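Local coordinates for protein putative ABC transporter (Thermobispora bispora, PDB 4PE6) that probably captures carbohydrate-like solutes for an ABC transporter, and in this crystal holds a trihydroxybutanoic acid in its pocket, at residues D50-K55 / A267-L272; S76-K81 / Q96-Q101; T192-V197 / F223-K228; V289-K294 / E307-P312. One frame throughout, in Å; residues are numbered along the deposited sequence.

Contact 1. Residues D50-K55 / A267-L272; sequences DGLIGK and ALWAAL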
loop_
_atom_site.group_PDB
_atom_site.type_symbol
_atom_site.label_atom_id
_atom_site.label_comp_id
_atom_site.label_asym_id
_atom_site.label_seq_id
_atom_site.Cartn_x
_atom_site.Cartn_y
_atom_site.Cartn_z
ATOM N N ASP A 50 13.067 3.376 -23.913
ATOM C CA ASP A 50 12.175 4.068 -24.858
ATOM C C ASP A 50 12.502 5.550 -25.076
ATOM O O ASP A 50 11.811 6.228 -25.836
ATOM C CB ASP A 50 10.717 3.948 -24.390
ATOM C CG ASP A 50 10.174 2.542 -24.532
ATOM O OD1 ASP A 50 10.824 1.735 -25.230
ATOM O OD2 ASP A 50 9.099 2.241 -23.959
ATOM N N GLY A 51 13.541 6.052 -24.414
ATOM C CA GLY A 51 13.958 7.439 -24.591
ATOM C C GLY A 51 13.063 8.478 -23.928
ATOM O O GLY A 51 13.168 9.671 -24.228
ATOM N N LEU A 52 12.192 8.047 -23.018
ATOM C CA LEU A 52 11.301 8.980 -22.327
ATOM C C LEU A 52 11.984 9.597 -21.115
ATOM O O LEU A 52 11.628 10.693 -20.694
ATOM C CB LEU A 52 10.022 8.271 -21.892
ATOM C CG LEU A 52 9.169 7.648 -22.994
ATOM C CD1 LEU A 52 7.958 6.985 -22.362
ATOM C CD2 LEU A 52 8.745 8.679 -24.035
ATOM N N ILE A 53 12.948 8.886 -20.536
ATOM C CA ILE A 53 13.740 9.420 -19.428
ATOM C C ILE A 53 15.200 9.083 -19.669
ATOM O O ILE A 53 15.501 8.171 -20.442
ATOM C CB ILE A 53 13.296 8.845 -18.071
ATOM C CG1 ILE A 53 13.672 7.360 -17.928
ATOM C CG2 ILE A 53 11.796 8.998 -17.886
ATOM C CD1 ILE A 53 13.451 6.848 -16.521
ATOM N N GLY A 54 16.092 9.805 -18.995
ATOM C CA GLY A 54 17.534 9.567 -19.111
ATOM C C GLY A 54 18.130 8.844 -17.924
ATOM O O GLY A 54 19.173 8.213 -18.033
ATOM N N LYS A 55 17.465 8.937 -16.780
ATOM C CA LYS A 55 18.013 8.453 -15.538
ATOM C C LYS A 55 16.907 8.302 -14.496
ATOM O O LYS A 55 15.920 9.060 -14.484
ATOM C CB LYS A 55 19.076 9.428 -15.029
ATOM C CG LYS A 55 19.844 8.966 -13.801
ATOM C CD LYS A 55 20.852 10.014 -13.356
ATOM C CE LYS A 55 21.445 9.634 -12.011
ATOM N NZ LYS A 55 22.636 10.460 -11.673
ATOM N N ALA A 267 2.633 7.221 -10.632
ATOM C CA ALA A 267 3.327 8.458 -10.249
ATOM C C ALA A 267 4.409 8.828 -11.278
ATOM O O ALA A 267 4.598 9.995 -11.584
ATOM C CB ALA A 267 3.932 8.309 -8.865
ATOM N N LEU A 268 5.089 7.822 -11.826
ATOM C CA LEU A 268 6.058 8.043 -12.904
ATOM C C LEU A 268 5.380 8.704 -14.106
ATOM O O LEU A 268 5.900 9.666 -14.667
ATOM C CB LEU A 268 6.672 6.706 -13.336
ATOM C CG LEU A 268 7.593 6.676 -14.550
ATOM C CD1 LEU A 268 8.782 7.595 -14.374
ATOM C CD2 LEU A 268 8.041 5.259 -14.857
ATOM N N TRP A 269 4.239 8.162 -14.526
ATOM C CA TRP A 269 3.519 8.718 -15.678
ATOM C C TRP A 269 3.007 10.115 -15.380
ATOM O O TRP A 269 3.104 10.999 -16.220
ATOM C CB TRP A 269 2.383 7.816 -16.135
ATOM C CG TRP A 269 2.867 6.447 -16.587
ATOM C CD1 TRP A 269 2.413 5.251 -16.155
ATOM C CD2 TRP A 269 3.899 6.166 -17.537
ATOM N NE1 TRP A 269 3.090 4.222 -16.776
ATOM C CE2 TRP A 269 4.021 4.757 -17.617
ATOM C CE3 TRP A 269 4.737 6.963 -18.326
ATOM C CZ2 TRP A 269 4.937 4.125 -18.463
ATOM C CZ3 TRP A 269 5.637 6.335 -19.194
ATOM C CH2 TRP A 269 5.743 4.923 -19.233
ATOM N N ALA A 270 2.488 10.323 -14.180
ATOM C CA ALA A 270 2.126 11.676 -13.751
ATOM C C ALA A 270 3.301 12.655 -13.867
ATOM O O ALA A 270 3.170 13.750 -14.409
ATOM C CB ALA A 270 1.592 11.651 -12.327
ATOM N N ALA A 271 4.461 12.259 -13.357
ATOM C CA ALA A 271 5.639 13.118 -13.419
ATOM C C ALA A 271 6.005 13.483 -14.855
ATOM O O ALA A 271 6.315 14.645 -15.134
ATOM C CB ALA A 271 6.819 12.474 -12.700
ATOM N N LEU A 272 5.983 12.503 -15.757
ATOM C CA LEU A 272 6.353 12.751 -17.127
ATOM C C LEU A 272 5.349 13.698 -17.798
ATOM O O LEU A 272 5.748 14.550 -18.572
ATOM C CB LEU A 272 6.443 11.461 -17.930
ATOM C CG LEU A 272 7.539 10.492 -17.501
ATOM C CD1 LEU A 272 7.565 9.321 -18.477
ATOM C CD2 LEU A 272 8.898 11.145 -17.429
#
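I53 and L272 form the tight part of this contact: I53 CG2 lies 3.6 Å from L272 CD2, and the two side chains cross at about a right angle. In I53, CG1 sits between the backbone N and the carbonyl carbon (chi1 70°); CG2 is thereby anti to the carbonyl carbon and is the branch that meets the leucine. Both residues are buried. I21 of strand 20-25 touches each of them, and A47 and Q48 of helix 31-49 also reach I53, so strand 20-25 backs the methyl pair and helix 31-49 closes on its isoleucine.

Toward solvent the packing is looser. L52 and W269 are both only partly buried, and L52 CD1 approaches W269 CZ3 at 4.0 Å, near the indole plane and at its edge rather than over a face. L52 CB is farther still from L272, 4.3 Å to CD1. The pyrrole end of the indole faces other company: NE1 is hydrogen-bonded to W313 O, and R315 and F318 of helix 315-327 touch the same side chain.

Just ahead of L52, G51 has positive phi (74°) and two bonds run back into the last turn, so helix 31-49 ends in a Schellman motif. A helix-to-strand connection packed against helix 263-275, which also touches strands 20-25 and 84-88, fits a Rossmann-like lobe of the type I periplasmic binding fold.

Contact 2. Residues S76-K81 / Q96-Q101; sequences SLLLQK and QPVIQQ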
loop_
_atom_site.group_PDB
_atom_site.type_symbol
_atom_site.label_atom_id
_atom_site.label_comp_id
_atom_site.label_asym_id
_atom_site.label_seq_id
_atom_site.Cartn_x
_atom_site.Cartn_y
_atom_site.Cartn_z
ATOM N N SER A 76 20.014 14.911 -0.287
ATOM C CA SER A 76 21.100 14.344 -1.106
ATOM C C SER A 76 20.634 14.105 -2.553
ATOM O O SER A 76 21.407 14.296 -3.508
ATOM C CB SER A 76 21.691 13.071 -0.483
ATOM O OG SER A 76 22.477 13.398 0.660
ATOM N N LEU A 77 19.376 13.715 -2.720
ATOM C CA LEU A 77 18.806 13.561 -4.066
ATOM C C LEU A 77 18.738 14.903 -4.792
ATOM O O LEU A 77 19.043 14.983 -5.986
ATOM C CB LEU A 77 17.410 12.921 -4.028
ATOM C CG LEU A 77 17.399 11.387 -3.905
ATOM C CD1 LEU A 77 16.009 10.895 -3.552
ATOM C CD2 LEU A 77 17.894 10.749 -5.186
ATOM N N LEU A 78 18.344 15.962 -4.091
ATOM C CA LEU A 78 18.215 17.262 -4.755
ATOM C C LEU A 78 19.544 17.769 -5.315
ATOM O O LEU A 78 19.568 18.417 -6.357
ATOM C CB LEU A 78 17.596 18.303 -3.830
ATOM C CG LEU A 78 16.127 18.053 -3.508
ATOM C CD1 LEU A 78 15.644 19.165 -2.596
ATOM C CD2 LEU A 78 15.272 17.962 -4.770
ATOM N N LEU A 79 20.649 17.434 -4.649
ATOM C CA LEU A 79 21.976 17.761 -5.160
ATOM C C LEU A 79 22.255 17.176 -6.530
ATOM O O LEU A 79 23.097 17.699 -7.239
ATOM C CB LEU A 79 23.073 17.281 -4.197
ATOM C CG LEU A 79 23.049 17.929 -2.819
ATOM C CD1 LEU A 79 23.996 17.193 -1.882
ATOM C CD2 LEU A 79 23.396 19.410 -2.920
ATOM N N GLN A 80 21.595 16.075 -6.883
ATOM C CA GLN A 80 21.779 15.434 -8.182
ATOM C C GLN A 80 20.837 15.996 -9.243
ATOM O O GLN A 80 20.798 15.498 -10.366
ATOM C CB GLN A 80 21.556 13.930 -8.051
ATOM C CG GLN A 80 22.566 13.251 -7.144
ATOM C CD GLN A 80 22.239 11.792 -6.930
ATOM O OE1 GLN A 80 21.859 11.397 -5.840
ATOM N NE2 GLN A 80 22.395 10.981 -7.973
ATOM N N LYS A 81 20.058 17.009 -8.878
ATOM C CA LYS A 81 19.254 17.765 -9.834
ATOM C C LYS A 81 18.202 16.931 -10.561
ATOM O O LYS A 81 18.140 16.923 -11.788
ATOM C CB LYS A 81 20.165 18.472 -10.841
ATOM C CG LYS A 81 21.044 19.534 -10.206
ATOM C CD LYS A 81 20.222 20.773 -9.848
ATOM C CE LYS A 81 21.110 21.983 -9.618
ATOM N NZ LYS A 81 21.990 21.773 -8.436
ATOM N N GLN A 96 7.310 18.300 4.752
ATOM C CA GLN A 96 6.747 19.485 4.118
ATOM C C GLN A 96 7.832 20.505 3.721
ATOM O O GLN A 96 7.826 20.988 2.597
ATOM C CB GLN A 96 5.660 20.131 4.988
ATOM C CG GLN A 96 4.224 19.848 4.565
ATOM C CD GLN A 96 3.781 18.408 4.799
ATOM O OE1 GLN A 96 4.479 17.470 4.454
ATOM N NE2 GLN A 96 2.601 18.236 5.347
ATOM N N PRO A 97 8.766 20.824 4.636
ATOM C CA PRO A 97 9.786 21.816 4.257
ATOM C C PRO A 97 10.663 21.355 3.086
ATOM O O PRO A 97 10.913 22.124 2.173
ATOM C CB PRO A 97 10.595 21.994 5.546
ATOM C CG PRO A 97 9.595 21.715 6.637
ATOM C CD PRO A 97 8.753 20.590 6.091
ATOM N N VAL A 98 11.102 20.103 3.081
ATOM C CA VAL A 98 11.984 19.669 2.007
ATOM C C VAL A 98 11.216 19.527 0.706
ATOM O O VAL A 98 11.787 19.717 -0.364
ATOM C CB VAL A 98 12.787 18.393 2.344
ATOM C CG1 VAL A 98 11.927 17.143 2.264
ATOM C CG2 VAL A 98 13.992 18.276 1.418
ATOM N N ILE A 99 9.922 19.226 0.796
ATOM C CA ILE A 99 9.079 19.181 -0.401
ATOM C C ILE A 99 9.024 20.577 -0.992
ATOM O O ILE A 99 9.189 20.753 -2.196
ATOM C CB ILE A 99 7.686 18.572 -0.118
ATOM C CG1 ILE A 99 7.819 17.049 0.066
ATOM C CG2 ILE A 99 6.707 18.885 -1.236
ATOM C CD1 ILE A 99 6.556 16.368 0.573
ATOM N N GLN A 100 8.833 21.582 -0.146
ATOM C CA GLN A 100 8.814 22.952 -0.637
ATOM C C GLN A 100 10.179 23.364 -1.191
ATOM O O GLN A 100 10.253 24.116 -2.154
ATOM C CB GLN A 100 8.349 23.906 0.453
ATOM C CG GLN A 100 8.139 25.339 -0.029
ATOM C CD GLN A 100 7.017 25.447 -1.029
ATOM O OE1 GLN A 100 5.878 25.126 -0.718
ATOM N NE2 GLN A 100 7.330 25.887 -2.241
ATOM N N GLN A 101 11.260 22.853 -0.597
ATOM C CA GLN A 101 12.605 23.124 -1.083
ATOM C C GLN A 101 12.784 22.558 -2.495
ATOM O O GLN A 101 13.354 23.216 -3.385
ATOM C CB GLN A 101 13.650 22.532 -0.113
ATOM C CG GLN A 101 15.100 22.729 -0.541
ATOM C CD GLN A 101 16.093 22.004 0.340
ATOM O OE1 GLN A 101 15.850 21.791 1.528
ATOM N NE2 GLN A 101 17.232 21.625 -0.242
#
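Between 76-81 and 96-101 the backbones come nearest at L78 and Q101, with CA atoms 8.9 Å apart, a separation that side chains have to bridge. The two helices belong to successive beta-alpha-beta crossovers of a Rossmann-like lobe: one runs from strand 55-60 to strand 84-88, the other from there to strand 108-112. Two crossovers running in the same direction across the sheet (strand order 55-60, 20-25, 84-88, 108-112) would place their helices side by side on one face, consistent with this contact. At the end of the first helical stretch the chain makes a type I turn from L78 to K81, closed by the bond from K81 N to L78 O of 2.9 Å, and K81 then takes positive phi.

Within the contact L78 works almost entirely through one methyl. CD1 is 4.4 Å from V98 CG2, a loose apolar touch on the buried side, where I74 and K75 of the first helix also meet V98. CG2 is the valine branch anti to the backbone N, and it is the one that meets L78.

On the solvent side Q101 takes over. Its CG is anti to the backbone N (chi1 179°) and the chain continues extended, which carries the aliphatic stem and the amide alongside the leucine; the side chains meet obliquely. K75 touches Q101 as well. The packing is that of a methyl beside a polar chain, with CD1 of L78 4.1 Å from Q101 CG, likewise 4.1 Å from its CD, and nearest to its NE2 at 3.8 Å.

Contact 3. Residues T192-V197 / F223-K228; sequences TAQKAV and FATAGK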
loop_
_atom_site.group_PDB
_atom_site.type_symbol
_atom_site.label_atom_id
_atom_site.label_comp_id
_atom_site.label_asym_id
_atom_site.label_seq_id
_atom_site.Cartn_x
_atom_site.Cartn_y
_atom_site.Cartn_z
ATOM N N THR A 192 6.768 -9.705 10.830
ATOM C CA THR A 192 6.621 -8.792 11.956
ATOM C C THR A 192 5.297 -9.029 12.694
ATOM O O THR A 192 5.263 -9.152 13.927
ATOM C CB THR A 192 6.684 -7.337 11.482
ATOM O OG1 THR A 192 7.919 -7.130 10.798
ATOM C CG2 THR A 192 6.576 -6.381 12.636
ATOM N N ALA A 193 4.202 -9.054 11.937
ATOM C CA ALA A 193 2.897 -9.404 12.470
ATOM C C ALA A 193 2.901 -10.769 13.158
ATOM O O ALA A 193 2.341 -10.920 14.231
ATOM C CB ALA A 193 1.880 -9.417 11.345
ATOM N N GLN A 194 3.527 -11.764 12.516
ATOM C CA GLN A 194 3.638 -13.099 13.106
ATOM C C GLN A 194 4.211 -13.037 14.504
ATOM O O GLN A 194 3.658 -13.629 15.437
ATOM C CB GLN A 194 4.501 -14.024 12.249
ATOM C CG GLN A 194 4.612 -15.454 12.787
ATOM C CD GLN A 194 5.446 -16.341 11.884
ATOM O OE1 GLN A 194 5.807 -15.956 10.771
ATOM N NE2 GLN A 194 5.759 -17.543 12.360
ATOM N N LYS A 195 5.328 -12.339 14.630
ATOM C CA LYS A 195 6.029 -12.220 15.907
ATOM C C LYS A 195 5.166 -11.512 16.958
ATOM O O LYS A 195 5.071 -11.975 18.095
ATOM C CB LYS A 195 7.342 -11.463 15.727
ATOM C CG LYS A 195 8.276 -11.584 16.909
ATOM C CD LYS A 195 9.369 -10.515 16.882
ATOM C CE LYS A 195 10.463 -10.847 17.890
ATOM N NZ LYS A 195 11.602 -11.590 17.284
ATOM N N ALA A 196 4.535 -10.400 16.575
ATOM C CA ALA A 196 3.724 -9.631 17.519
ATOM C C ALA A 196 2.477 -10.405 17.978
ATOM O O ALA A 196 2.148 -10.405 19.167
ATOM C CB ALA A 196 3.321 -8.294 16.917
ATOM N N VAL A 197 1.785 -11.058 17.050
ATOM C CA VAL A 197 0.612 -11.857 17.419
ATOM C C VAL A 197 1.018 -13.047 18.300
ATOM O O VAL A 197 0.365 -13.338 19.293
ATOM C CB VAL A 197 -0.168 -12.343 16.172
ATOM C CG1 VAL A 197 -1.209 -13.402 16.520
ATOM C CG2 VAL A 197 -0.831 -11.158 15.473
ATOM N N PHE A 223 -0.684 -18.638 14.660
ATOM C CA PHE A 223 -1.718 -19.534 15.195
ATOM C C PHE A 223 -1.287 -21.008 15.031
ATOM O O PHE A 223 -1.464 -21.826 15.946
ATOM C CB PHE A 223 -3.090 -19.240 14.565
ATOM C CG PHE A 223 -3.798 -18.053 15.182
ATOM C CD1 PHE A 223 -3.470 -16.747 14.808
ATOM C CD2 PHE A 223 -4.778 -18.236 16.143
ATOM C CE1 PHE A 223 -4.098 -15.671 15.395
ATOM C CE2 PHE A 223 -5.402 -17.163 16.749
ATOM C CZ PHE A 223 -5.059 -15.880 16.374
ATOM N N ALA A 224 -0.690 -21.334 13.890
ATOM C CA ALA A 224 -0.153 -22.683 13.675
ATOM C C ALA A 224 0.925 -23.036 14.701
ATOM O O ALA A 224 0.930 -24.159 15.229
ATOM C CB ALA A 224 0.395 -22.834 12.263
ATOM N N THR A 225 1.802 -22.083 15.014
ATOM C CA THR A 225 2.880 -22.317 15.991
ATOM C C THR A 225 2.308 -22.575 17.381
ATOM O O THR A 225 2.846 -23.379 18.134
ATOM C CB THR A 225 3.905 -21.153 16.042
ATOM O OG1 THR A 225 4.647 -21.134 14.828
ATOM C CG2 THR A 225 4.906 -21.335 17.170
ATOM N N ALA A 226 1.201 -21.901 17.692
ATOM C CA ALA A 226 0.521 -22.084 18.961
ATOM C C ALA A 226 -0.421 -23.288 18.953
ATOM O O ALA A 226 -0.984 -23.629 19.999
ATOM C CB ALA A 226 -0.248 -20.824 19.328
ATOM N N GLY A 227 -0.616 -23.907 17.783
ATOM C CA GLY A 227 -1.543 -25.031 17.641
ATOM C C GLY A 227 -3.015 -24.634 17.742
ATOM O O GLY A 227 -3.873 -25.479 17.990
ATOM N N LYS A 228 -3.302 -23.354 17.554
ATOM C CA LYS A 228 -4.668 -22.847 17.625
ATOM C C LYS A 228 -5.278 -22.739 16.232
ATOM O O LYS A 228 -4.583 -22.428 15.294
ATOM C CB LYS A 228 -4.682 -21.473 18.291
ATOM C CG LYS A 228 -4.312 -21.467 19.771
ATOM C CD LYS A 228 -4.373 -20.030 20.290
ATOM C CE LYS A 228 -3.595 -19.832 21.577
ATOM N NZ LYS A 228 -4.346 -20.224 22.805
#
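V197 CG1 and F223 CE1, 3.8 Å apart, carry the contact between helices 190-200 and 216-226. The valine has CG1 anti to its own backbone nitrogen and beside the carbonyl carbon (chi1 168°), which brings this methyl toward the other helix. The phenylalanine starts from CG anti to the carbonyl carbon (chi1 -80°); its CB does not point directly across, and it is the outer part of the ring that approaches. The methyl meets the ring obliquely, and the two side chains cross at about a right angle.

Both residues are buried. V152 of strand 147-153 touches V197 from the sheet, while L201, I230 and P231 pack on F223, so the ring is gripped by loop residues as well as by the neighbouring helix.

Nearer the surface, Q194 is fully extended through its first two torsions and reaches toward T225 without a close polar pairing. The threonine hydroxyl instead makes a weak hydrogen bond to Q221 O, one turn back in its own helix. That helix ends at G227 in a Schellman motif, with K228 N bonded to F223 O at 2.9 Å and positive phi (71°) at the glycine.

The helices follow strands 178-185 and 209-211 in the second Rossmann-like lobe. With one apolar pair at van der Waals distance and polar groups only grazing past, their local association rests on shape and burial rather than directional bonding.

Contact 4. Residues V289-K294 / E307-P312; sequences VLIEEK and EYAAWP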
loop_
_atom_site.group_PDB
_atom_site.type_symbol
_atom_site.label_atom_id
_atom_site.label_comp_id
_atom_site.label_asym_id
_atom_site.label_seq_id
_atom_site.Cartn_x
_atom_site.Cartn_y
_atom_site.Cartn_z
ATOM N N VAL A 289 -6.614 -2.712 -4.790
ATOM C CA VAL A 289 -6.659 -4.073 -5.341
ATOM C C VAL A 289 -7.450 -4.960 -4.380
ATOM O O VAL A 289 -6.921 -5.467 -3.380
ATOM C CB VAL A 289 -5.247 -4.683 -5.562
ATOM C CG1 VAL A 289 -5.359 -6.023 -6.270
ATOM C CG2 VAL A 289 -4.362 -3.730 -6.362
ATOM N N LEU A 290 -8.736 -5.112 -4.671
ATOM C CA LEU A 290 -9.606 -6.002 -3.909
ATOM C C LEU A 290 -9.672 -7.346 -4.646
ATOM O O LEU A 290 -10.073 -7.392 -5.797
ATOM C CB LEU A 290 -10.994 -5.373 -3.782
ATOM C CG LEU A 290 -12.128 -6.226 -3.207
ATOM C CD1 LEU A 290 -11.921 -6.485 -1.726
ATOM C CD2 LEU A 290 -13.475 -5.544 -3.483
ATOM N N ILE A 291 -9.269 -8.418 -3.980
ATOM C CA ILE A 291 -9.304 -9.755 -4.565
ATOM C C ILE A 291 -10.439 -10.538 -3.921
ATOM O O ILE A 291 -10.272 -11.150 -2.881
ATOM C CB ILE A 291 -7.958 -10.481 -4.402
ATOM C CG1 ILE A 291 -6.857 -9.634 -5.037
ATOM C CG2 ILE A 291 -7.996 -11.847 -5.079
ATOM C CD1 ILE A 291 -5.465 -10.168 -4.820
ATOM N N GLU A 292 -11.609 -10.475 -4.546
ATOM C CA GLU A 292 -12.734 -11.314 -4.152
ATOM C C GLU A 292 -12.511 -12.741 -4.643
ATOM O O GLU A 292 -11.637 -12.989 -5.476
ATOM C CB GLU A 292 -14.036 -10.730 -4.687
ATOM C CG GLU A 292 -14.355 -9.407 -4.015
ATOM C CD GLU A 292 -15.691 -8.858 -4.429
ATOM O OE1 GLU A 292 -15.857 -8.529 -5.621
ATOM O OE2 GLU A 292 -16.569 -8.755 -3.552
ATOM N N GLU A 293 -13.300 -13.674 -4.118
ATOM C CA GLU A 293 -13.066 -15.095 -4.355
ATOM C C GLU A 293 -12.897 -15.401 -5.845
ATOM O O GLU A 293 -11.969 -16.093 -6.235
ATOM C CB GLU A 293 -14.191 -15.949 -3.744
ATOM C CG GLU A 293 -13.908 -17.447 -3.749
ATOM C CD GLU A 293 -15.052 -18.262 -3.179
ATOM O OE1 GLU A 293 -15.438 -18.002 -2.022
ATOM O OE2 GLU A 293 -15.566 -19.166 -3.877
ATOM N N LYS A 294 -13.769 -14.844 -6.674
ATOM C CA LYS A 294 -13.714 -15.079 -8.120
ATOM C C LYS A 294 -12.408 -14.641 -8.800
ATOM O O LYS A 294 -12.081 -15.149 -9.878
ATOM C CB LYS A 294 -14.897 -14.385 -8.800
ATOM C CG LYS A 294 -14.917 -12.874 -8.619
ATOM C CD LYS A 294 -16.328 -12.356 -8.384
ATOM C CE LYS A 294 -16.320 -10.856 -8.122
ATOM N NZ LYS A 294 -15.808 -10.082 -9.290
ATOM N N GLU A 307 5.348 -11.745 -5.041
ATOM C CA GLU A 307 4.885 -10.629 -5.856
ATOM C C GLU A 307 3.473 -10.263 -5.438
ATOM O O GLU A 307 2.592 -11.107 -5.427
ATOM C CB GLU A 307 4.888 -10.979 -7.335
ATOM C CG GLU A 307 4.424 -9.855 -8.254
ATOM C CD GLU A 307 4.275 -10.299 -9.705
ATOM O OE1 GLU A 307 4.456 -11.507 -9.975
ATOM O OE2 GLU A 307 3.972 -9.446 -10.566
ATOM N N TYR A 308 3.283 -8.995 -5.090
ATOM C CA TYR A 308 1.979 -8.480 -4.711
ATOM C C TYR A 308 1.201 -8.058 -5.964
ATOM O O TYR A 308 1.772 -7.552 -6.938
ATOM C CB TYR A 308 2.137 -7.289 -3.741
ATOM C CG TYR A 308 2.527 -7.705 -2.345
ATOM C CD1 TYR A 308 3.762 -8.307 -2.095
ATOM C CD2 TYR A 308 1.650 -7.538 -1.275
ATOM C CE1 TYR A 308 4.123 -8.687 -0.818
ATOM C CE2 TYR A 308 2.003 -7.917 0.008
ATOM C CZ TYR A 308 3.243 -8.491 0.231
ATOM O OH TYR A 308 3.618 -8.871 1.485
ATOM N N ALA A 309 -0.107 -8.257 -5.927
ATOM C CA ALA A 309 -0.985 -7.845 -7.009
ATOM C C ALA A 309 -0.875 -6.335 -7.184
ATOM O O ALA A 309 -0.860 -5.572 -6.189
ATOM C CB ALA A 309 -2.426 -8.248 -6.719
ATOM N N ALA A 310 -0.795 -5.923 -8.441
ATOM C CA ALA A 310 -0.528 -4.541 -8.834
ATOM C C ALA A 310 -1.206 -4.251 -10.164
ATOM O O ALA A 310 -1.257 -5.125 -11.012
ATOM C CB ALA A 310 0.975 -4.325 -8.941
ATOM N N TRP A 311 -1.757 -3.047 -10.355
ATOM C CA TRP A 311 -2.395 -2.749 -11.631
ATOM C C TRP A 311 -1.315 -2.375 -12.665
ATOM O O TRP A 311 -0.363 -1.651 -12.343
ATOM C CB TRP A 311 -3.440 -1.640 -11.493
ATOM C CG TRP A 311 -4.576 -1.949 -10.572
ATOM C CD1 TRP A 311 -4.970 -1.211 -9.491
ATOM C CD2 TRP A 311 -5.480 -3.049 -10.653
ATOM N NE1 TRP A 311 -6.082 -1.779 -8.900
ATOM C CE2 TRP A 311 -6.404 -2.916 -9.586
ATOM C CE3 TRP A 311 -5.608 -4.142 -11.526
ATOM C CZ2 TRP A 311 -7.422 -3.840 -9.359
ATOM C CZ3 TRP A 311 -6.629 -5.046 -11.302
ATOM C CH2 TRP A 311 -7.524 -4.888 -10.227
ATOM N N PRO A 312 -1.420 -2.903 -13.893
ATOM C CA PRO A 312 -0.395 -2.605 -14.893
ATOM C C PRO A 312 -0.644 -1.268 -15.599
ATOM O O PRO A 312 -1.206 -1.227 -16.703
ATOM C CB PRO A 312 -0.507 -3.795 -15.865
ATOM C CG PRO A 312 -1.957 -4.164 -15.805
ATOM C CD PRO A 312 -2.410 -3.881 -14.393
#
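V289, W311 and A309 bury most of the surface in this contact, which joins the end of strand 283-290 to the extended connection between helices 293-302 and 315-327. In the sheet this strand lies between strands 122-126 and 255-258, antiparallel to the latter, a position consistent with the interdomain connection of a type I periplasmic binding protein. V289 is backbone-bonded to M258, a residue of the ligand pocket.

The two methyls of V289 serve different partners. CG2, anti to the carbonyl carbon, rests over one face of the W311 indole in a CH-pi contact, 4.0 Å from the centroid of the five-membered ring and 26° off its normal. The methyl is displaced toward the rim, with NE1 of W311 the nearest ring atom to V289 CG2 at 3.6 Å. The side chains of V289 and W311 run past each other in opposite directions.

NE1 is hydrogen-bonded to I288 O, the carbonyl just before V289, which fixes the turn of the indole, while D260 OD1 holds the backbone N of W311. An alanine here is likely to deprive V289 CG2 of the ring face it rests on and I288 O of its indole N-H partner.

CG1 of V289, anti to the backbone N (chi1 -174°), turns to A309, whose CB is 3.7 Å away. W299 of helix 293-302 touches both residues and I291. The same A309 methyl receives a second, slacker touch from the far end of I291, with CD1 4.1 Å from CB.

Contacts 1 and 2 belong to one lobe, their centres about 19 Å apart, and they meet through packing of K55 NZ on Q80 NE2 at 3.7 Å. Contact 3 lies in the other lobe, its centre about 43 Å from that of contact 1 and 42 Å from that of contact 2. Contact 4 falls between: its centre is about 25 Å from those of contacts 1 and 3 alike, although its nearest atoms come within about 7 Å of contact 1. The V289 side chain is about 10 Å from the bound trihydroxybutanoic acid, near but not part of the pocket; its backbone partner M258 lines it, consistent with a place beside the cleft.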